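Local coordinates for protein L-methionine gamma-lyase (Fusobacterium nucleatum subsp. nucleatum, PDB 6LXU) that belongs to the Cys/Met metabolism family of pyridoxal-phosphate-dependent enzymes, carries its cofactor on a lysine, and assembles from four copies of one chain, at residues A[38-43]-A[56-61]; A[351-356]-A[368-373]. One frame throughout, in Å; residues are numbered along the deposited sequence.

How the contacts relate
Each of the two contacts closes a loop–helix–loop segment of the chain, one at each flank. Contact 1 (38-43 with 56-61) comes first along the sequence and is complete before contact 2 (351-356 with 368-373) begins. The first encloses helix 43-50; the second encloses helix 362-367 and joins loops that follow strand 348-350 and precede strand 374-378 of the five-stranded sheet. Their centres lie about 50 Å apart, on opposite sides of the chain's centre, and they share no helix or strand. Both reach the second subunit, where A43 and F40 of one chain pack on S354 and M355 of the other, so the two regions meet across the subunit interface.

Contact 1. Residues A[38-43]-A[56-61]; sequences FIFDSA and GYIYTR
With CG turned beside the backbone N in both F38 (chi1 -64°) and Y57, the two aromatic side chains run side by side and point the same way. Y57 CB sits over one face of the F38 ring, a CH-pi contact 3.5 Å from the centroid and nearly along the ring normal. The rings themselves barely overlap: they are near parallel, with planes at 26°, but slid apart. Further round the F38 ring, CD1 lies 3.4 Å from I58 C, and CE1 comes 3.7 Å from T60 OG1, which is hydrogen-bonded to T35 O. F40 adds a second, looser touch, its ring edge facing I58 CG1.

These two loops flank helix 43-50 in the N-terminal region of a PLP-dependent Cys/Met metabolism enzyme. Y59 OH and R61 NE both hydrogen-bond to the lysine-linked cofactor (LLP) of the second subunit, so segment 56-61 contributes to a neighbour's cofactor site.

Between the backbones, the bond from F38 N to I58 O is weak, 3.5 Å with an angle of 125°. One water donates to both F38 O (2.7 Å) and I58 O (2.9 Å), a second link between the two backbones.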
loop_
_atom_site.group_PDB
_atom_site.type_symbol
_atom_site.label_atom_id
_atom_site.label_comp_id
_atom_site.label_asym_id
_atom_site.label_seq_id
_atom_site.Cartn_x
_atom_site.Cartn_y
_atom_site.Cartn_z
ATOM N N PHE A 38 -16.382 -0.951 10.859
ATOM C CA PHE A 38 -17.442 -1.098 9.872
ATOM C C PHE A 38 -18.676 -0.390 10.405
ATOM O O PHE A 38 -18.967 -0.420 11.613
ATOM C CB PHE A 38 -17.748 -2.569 9.620
ATOM C CG PHE A 38 -16.598 -3.321 9.012
ATOM C CD1 PHE A 38 -15.526 -3.752 9.787
ATOM C CD2 PHE A 38 -16.573 -3.587 7.656
ATOM C CE1 PHE A 38 -14.454 -4.421 9.224
ATOM C CE2 PHE A 38 -15.519 -4.284 7.094
ATOM C CZ PHE A 38 -14.446 -4.687 7.879
ATOM N N ILE A 39 -19.407 0.252 9.520
ATOM C CA ILE A 39 -20.563 1.029 9.948
ATOM C C ILE A 39 -21.848 0.239 9.768
ATOM O O ILE A 39 -21.997 -0.530 8.822
ATOM C CB ILE A 39 -20.628 2.418 9.285
ATOM C CG1 ILE A 39 -20.928 2.358 7.804
ATOM C CG2 ILE A 39 -19.341 3.189 9.540
ATOM C CD1 ILE A 39 -21.134 3.744 7.229
ATOM N N PHE A 40 -22.779 0.447 10.692
ATOM C CA PHE A 40 -24.091 -0.187 10.642
ATOM C C PHE A 40 -25.124 0.798 10.124
ATOM O O PHE A 40 -25.032 1.985 10.365
ATOM C CB PHE A 40 -24.488 -0.670 12.033
ATOM C CG PHE A 40 -23.431 -1.489 12.708
ATOM C CD1 PHE A 40 -22.997 -2.686 12.143
ATOM C CD2 PHE A 40 -22.859 -1.072 13.890
ATOM C CE1 PHE A 40 -22.023 -3.445 12.760
ATOM C CE2 PHE A 40 -21.884 -1.834 14.505
ATOM C CZ PHE A 40 -21.465 -3.024 13.939
ATOM N N ASP A 41 -26.135 0.255 9.438
ATOM C CA ASP A 41 -27.242 1.058 8.900
ATOM C C ASP A 41 -28.194 1.520 10.004
ATOM O O ASP A 41 -28.932 2.487 9.823
ATOM C CB ASP A 41 -28.077 0.260 7.876
ATOM C CG ASP A 41 -27.271 -0.236 6.684
ATOM O OD1 ASP A 41 -26.299 0.444 6.295
ATOM O OD2 ASP A 41 -27.631 -1.298 6.128
ATOM N N SER A 42 -28.198 0.794 11.117
ATOM C CA SER A 42 -29.102 1.053 12.230
ATOM C C SER A 42 -28.528 0.404 13.470
ATOM O O SER A 42 -27.673 -0.480 13.393
ATOM C CB SER A 42 -30.482 0.444 11.940
ATOM O OG SER A 42 -30.368 -0.954 11.842
ATOM N N ALA A 43 -29.043 0.810 14.623
ATOM C CA ALA A 43 -28.701 0.150 15.882
ATOM C C ALA A 43 -29.050 -1.334 15.812
ATOM O O ALA A 43 -28.277 -2.189 16.231
ATOM C CB ALA A 43 -29.426 0.803 17.053
ATOM N N GLY A 56 -22.169 -10.268 7.855
ATOM C CA GLY A 56 -21.454 -9.018 7.637
ATOM C C GLY A 56 -20.472 -8.750 8.752
ATOM O O GLY A 56 -20.343 -9.529 9.699
ATOM N N TYR A 57 -19.821 -7.602 8.646
ATOM C CA TYR A 57 -18.600 -7.320 9.396
ATOM C C TYR A 57 -18.826 -6.348 10.534
ATOM O O TYR A 57 -19.827 -5.629 10.602
ATOM C CB TYR A 57 -17.509 -6.840 8.418
ATOM C CG TYR A 57 -17.097 -7.954 7.478
ATOM C CD1 TYR A 57 -16.083 -8.816 7.832
ATOM C CD2 TYR A 57 -17.762 -8.184 6.273
ATOM C CE1 TYR A 57 -15.708 -9.866 7.012
ATOM C CE2 TYR A 57 -17.399 -9.240 5.449
ATOM C CZ TYR A 57 -16.379 -10.088 5.828
ATOM O OH TYR A 57 -16.015 -11.143 5.025
ATOM N N ILE A 58 -17.876 -6.365 11.462
ATOM C CA ILE A 58 -17.897 -5.547 12.677
ATOM C C ILE A 58 -16.578 -4.796 12.875
ATOM O O ILE A 58 -16.582 -3.593 13.099
ATOM C CB ILE A 58 -18.221 -6.408 13.915
ATOM C CG1 ILE A 58 -19.639 -7.011 13.811
ATOM C CG2 ILE A 58 -18.066 -5.590 15.196
ATOM C CD1 ILE A 58 -19.942 -8.014 14.902
ATOM N N TYR A 59 -15.461 -5.515 12.825
ATOM C CA TYR A 59 -14.171 -4.941 13.225
ATOM C C TYR A 59 -13.087 -5.873 12.731
ATOM O O TYR A 59 -13.216 -7.085 12.848
ATOM C CB TYR A 59 -14.121 -4.835 14.739
ATOM C CG TYR A 59 -12.920 -4.160 15.335
ATOM C CD1 TYR A 59 -12.790 -2.793 15.285
ATOM C CD2 TYR A 59 -11.955 -4.884 16.023
ATOM C CE1 TYR A 59 -11.729 -2.150 15.896
ATOM C CE2 TYR A 59 -10.882 -4.264 16.641
ATOM C CZ TYR A 59 -10.788 -2.890 16.589
ATOM O OH TYR A 59 -9.778 -2.221 17.241
ATOM N N THR A 60 -12.013 -5.319 12.179
ATOM C CA THR A 60 -11.043 -6.131 11.447
ATOM C C THR A 60 -10.359 -7.208 12.280
ATOM O O THR A 60 -10.030 -8.255 11.738
ATOM C CB THR A 60 -10.057 -5.216 10.711
ATOM O OG1 THR A 60 -10.804 -4.626 9.645
ATOM C CG2 THR A 60 -8.837 -5.941 10.140
ATOM N N ARG A 61 -10.183 -7.021 13.604
ATOM C CA ARG A 61 -9.629 -8.122 14.403
ATOM C C ARG A 61 -10.515 -9.376 14.355
ATOM O O ARG A 61 -9.995 -10.490 14.396
ATOM C CB ARG A 61 -9.350 -7.693 15.849
ATOM C CG ARG A 61 -8.872 -8.815 16.780
ATOM C CD ARG A 61 -7.948 -8.344 17.920
ATOM N NE ARG A 61 -8.467 -7.164 18.602
ATOM C CZ ARG A 61 -9.518 -7.157 19.426
ATOM N NH1 ARG A 61 -10.136 -8.294 19.752
ATOM N NH2 ARG A 61 -9.973 -6.014 19.907
HETATM O O HOH W 1 -18.524 -1.688 13.995
#

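Contact 2. Residues A[351-356]-A[368-373]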
loop_
_atom_site.group_PDB
_atom_site.type_symbol
_atom_site.label_atom_id
_atom_site.label_comp_id
_atom_site.label_asym_id
_atom_site.label_seq_id
_atom_site.Cartn_x
_atom_site.Cartn_y
_atom_site.Cartn_z
ATOM N N HIS A 351 24.214 -20.867 5.889
ATOM C CA HIS A 351 25.169 -21.827 6.444
ATOM C C HIS A 351 24.964 -21.754 7.948
ATOM O O HIS A 351 25.535 -20.875 8.600
ATOM C CB HIS A 351 26.580 -21.423 6.028
ATOM C CG HIS A 351 27.658 -22.259 6.643
ATOM N ND1 HIS A 351 28.740 -21.709 7.298
ATOM C CD2 HIS A 351 27.823 -23.600 6.683
ATOM C CE1 HIS A 351 29.529 -22.689 7.710
ATOM N NE2 HIS A 351 28.994 -23.842 7.356
ATOM N N PRO A 352 24.100 -22.624 8.504
ATOM C CA PRO A 352 23.711 -22.419 9.900
ATOM C C PRO A 352 24.870 -22.344 10.900
ATOM O O PRO A 352 24.805 -21.547 11.849
ATOM C CB PRO A 352 22.803 -23.607 10.192
ATOM C CG PRO A 352 22.221 -23.971 8.883
ATOM C CD PRO A 352 23.238 -23.627 7.846
ATOM N N ALA A 353 25.934 -23.119 10.686
ATOM C CA ALA A 353 27.032 -23.143 11.661
ATOM C C ALA A 353 27.687 -21.781 11.844
ATOM O O ALA A 353 28.112 -21.468 12.957
ATOM C CB ALA A 353 28.079 -24.192 11.282
ATOM N N SER A 354 27.783 -20.981 10.782
ATOM C CA SER A 354 28.382 -19.650 10.871
ATOM C C SER A 354 27.375 -18.513 10.982
ATOM O O SER A 354 27.783 -17.378 11.235
ATOM C CB SER A 354 29.273 -19.382 9.663
ATOM O OG SER A 354 28.503 -19.248 8.475
ATOM N N MET A 355 26.086 -18.800 10.795
ATOM C CA MET A 355 25.065 -17.747 10.664
ATOM C C MET A 355 24.070 -17.865 11.819
ATOM O O MET A 355 24.332 -17.324 12.905
ATOM C CB MET A 355 24.438 -17.807 9.257
ATOM C CG MET A 355 25.478 -17.434 8.208
ATOM S SD MET A 355 24.949 -17.604 6.498
ATOM C CE MET A 355 23.605 -16.423 6.402
ATOM N N THR A 356 22.985 -18.610 11.648
ATOM C CA THR A 356 21.952 -18.696 12.668
ATOM C C THR A 356 22.477 -19.263 13.989
ATOM O O THR A 356 21.981 -18.885 15.058
ATOM C CB THR A 356 20.773 -19.564 12.218
ATOM O OG1 THR A 356 21.266 -20.819 11.752
ATOM C CG2 THR A 356 20.000 -18.907 11.100
ATOM N N ALA A 368 22.194 -30.152 18.300
ATOM C CA ALA A 368 21.036 -29.612 17.574
ATOM C C ALA A 368 20.919 -30.064 16.100
ATOM O O ALA A 368 20.038 -29.586 15.375
ATOM C CB ALA A 368 21.052 -28.087 17.659
ATOM N N GLY A 369 21.786 -30.976 15.660
ATOM C CA GLY A 369 21.775 -31.485 14.291
ATOM C C GLY A 369 22.416 -30.583 13.248
ATOM O O GLY A 369 22.267 -30.827 12.048
ATOM N N ILE A 370 23.147 -29.557 13.692
ATOM C CA ILE A 370 23.826 -28.631 12.790
ATOM C C ILE A 370 25.287 -29.059 12.691
ATOM O O ILE A 370 26.045 -28.983 13.667
ATOM C CB ILE A 370 23.700 -27.166 13.270
ATOM C CG1 ILE A 370 22.224 -26.743 13.354
ATOM C CG2 ILE A 370 24.507 -26.226 12.371
ATOM C CD1 ILE A 370 21.450 -26.833 12.051
ATOM N N THR A 371 25.659 -29.524 11.510
ATOM C CA THR A 371 27.010 -29.977 11.212
ATOM C C THR A 371 27.772 -28.858 10.493
ATOM O O THR A 371 27.157 -27.975 9.877
ATOM C CB THR A 371 26.941 -31.254 10.361
ATOM O OG1 THR A 371 25.923 -31.101 9.363
ATOM C CG2 THR A 371 26.562 -32.451 11.220
ATOM N N ASP A 372 29.098 -28.877 10.576
ATOM C CA ASP A 372 29.919 -27.745 10.147
ATOM C C ASP A 372 29.824 -27.417 8.667
ATOM O O ASP A 372 30.019 -26.264 8.289
ATOM C CB ASP A 372 31.399 -27.983 10.506
ATOM C CG ASP A 372 31.753 -27.568 11.930
ATOM O OD1 ASP A 372 30.836 -27.209 12.703
ATOM O OD2 ASP A 372 32.960 -27.579 12.265
ATOM N N GLY A 373 29.595 -28.421 7.829
ATOM C CA GLY A 373 29.477 -28.200 6.394
ATOM C C GLY A 373 28.057 -28.085 5.861
ATOM O O GLY A 373 27.878 -28.043 4.656
HETATM O O HOH W 2 26.096 -25.407 9.050
#
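The imidazole of H351 meets segment 368-373 edge-on, with NE2 directed at the backbone carbonyl of D372. The NE2-H donates to D372 O at 2.8 Å and an angle of 167°, and the oxygen lies close to the ring plane. Seen from the acceptor, the approach is less regular, the donor being tilted 30° from the carbonyl plane. CG of H351 stands anti to the backbone N (chi1 175°), which carries the ring across to the other loop. The other ring nitrogen, ND1, pairs with S354 OG at 2.7 Å, where either atom could be the donor. Both ring nitrogens are therefore engaged, and the rotation of the imidazole is fixed from two directions.

Beside this polar link runs an apolar one. The gamma-methyl of I370 reaches over to P352, CG2 lying 3.8 Å from P352 CB, and the same methyl is 4.3 Å from A353 CB. A353 also turns its CB toward the D372 backbone, while a water accepts from A353 N and donates to T371 O at 2.9 Å, bridging the main chains between the two kinds of contact. The carboxylate of D372 is used elsewhere, in salt bridges to R365 and K362 of helix 362-367.

Helix 362-367 is closed by a Schellman motif, with G369, at positive phi, as its C-prime residue: I370 N bonds to R365 O and G369 N to E366 O. The chain thus turns back from a capped helix toward strand 374-378, an antiparallel neighbour of strand 348-350 in the five-stranded sheet.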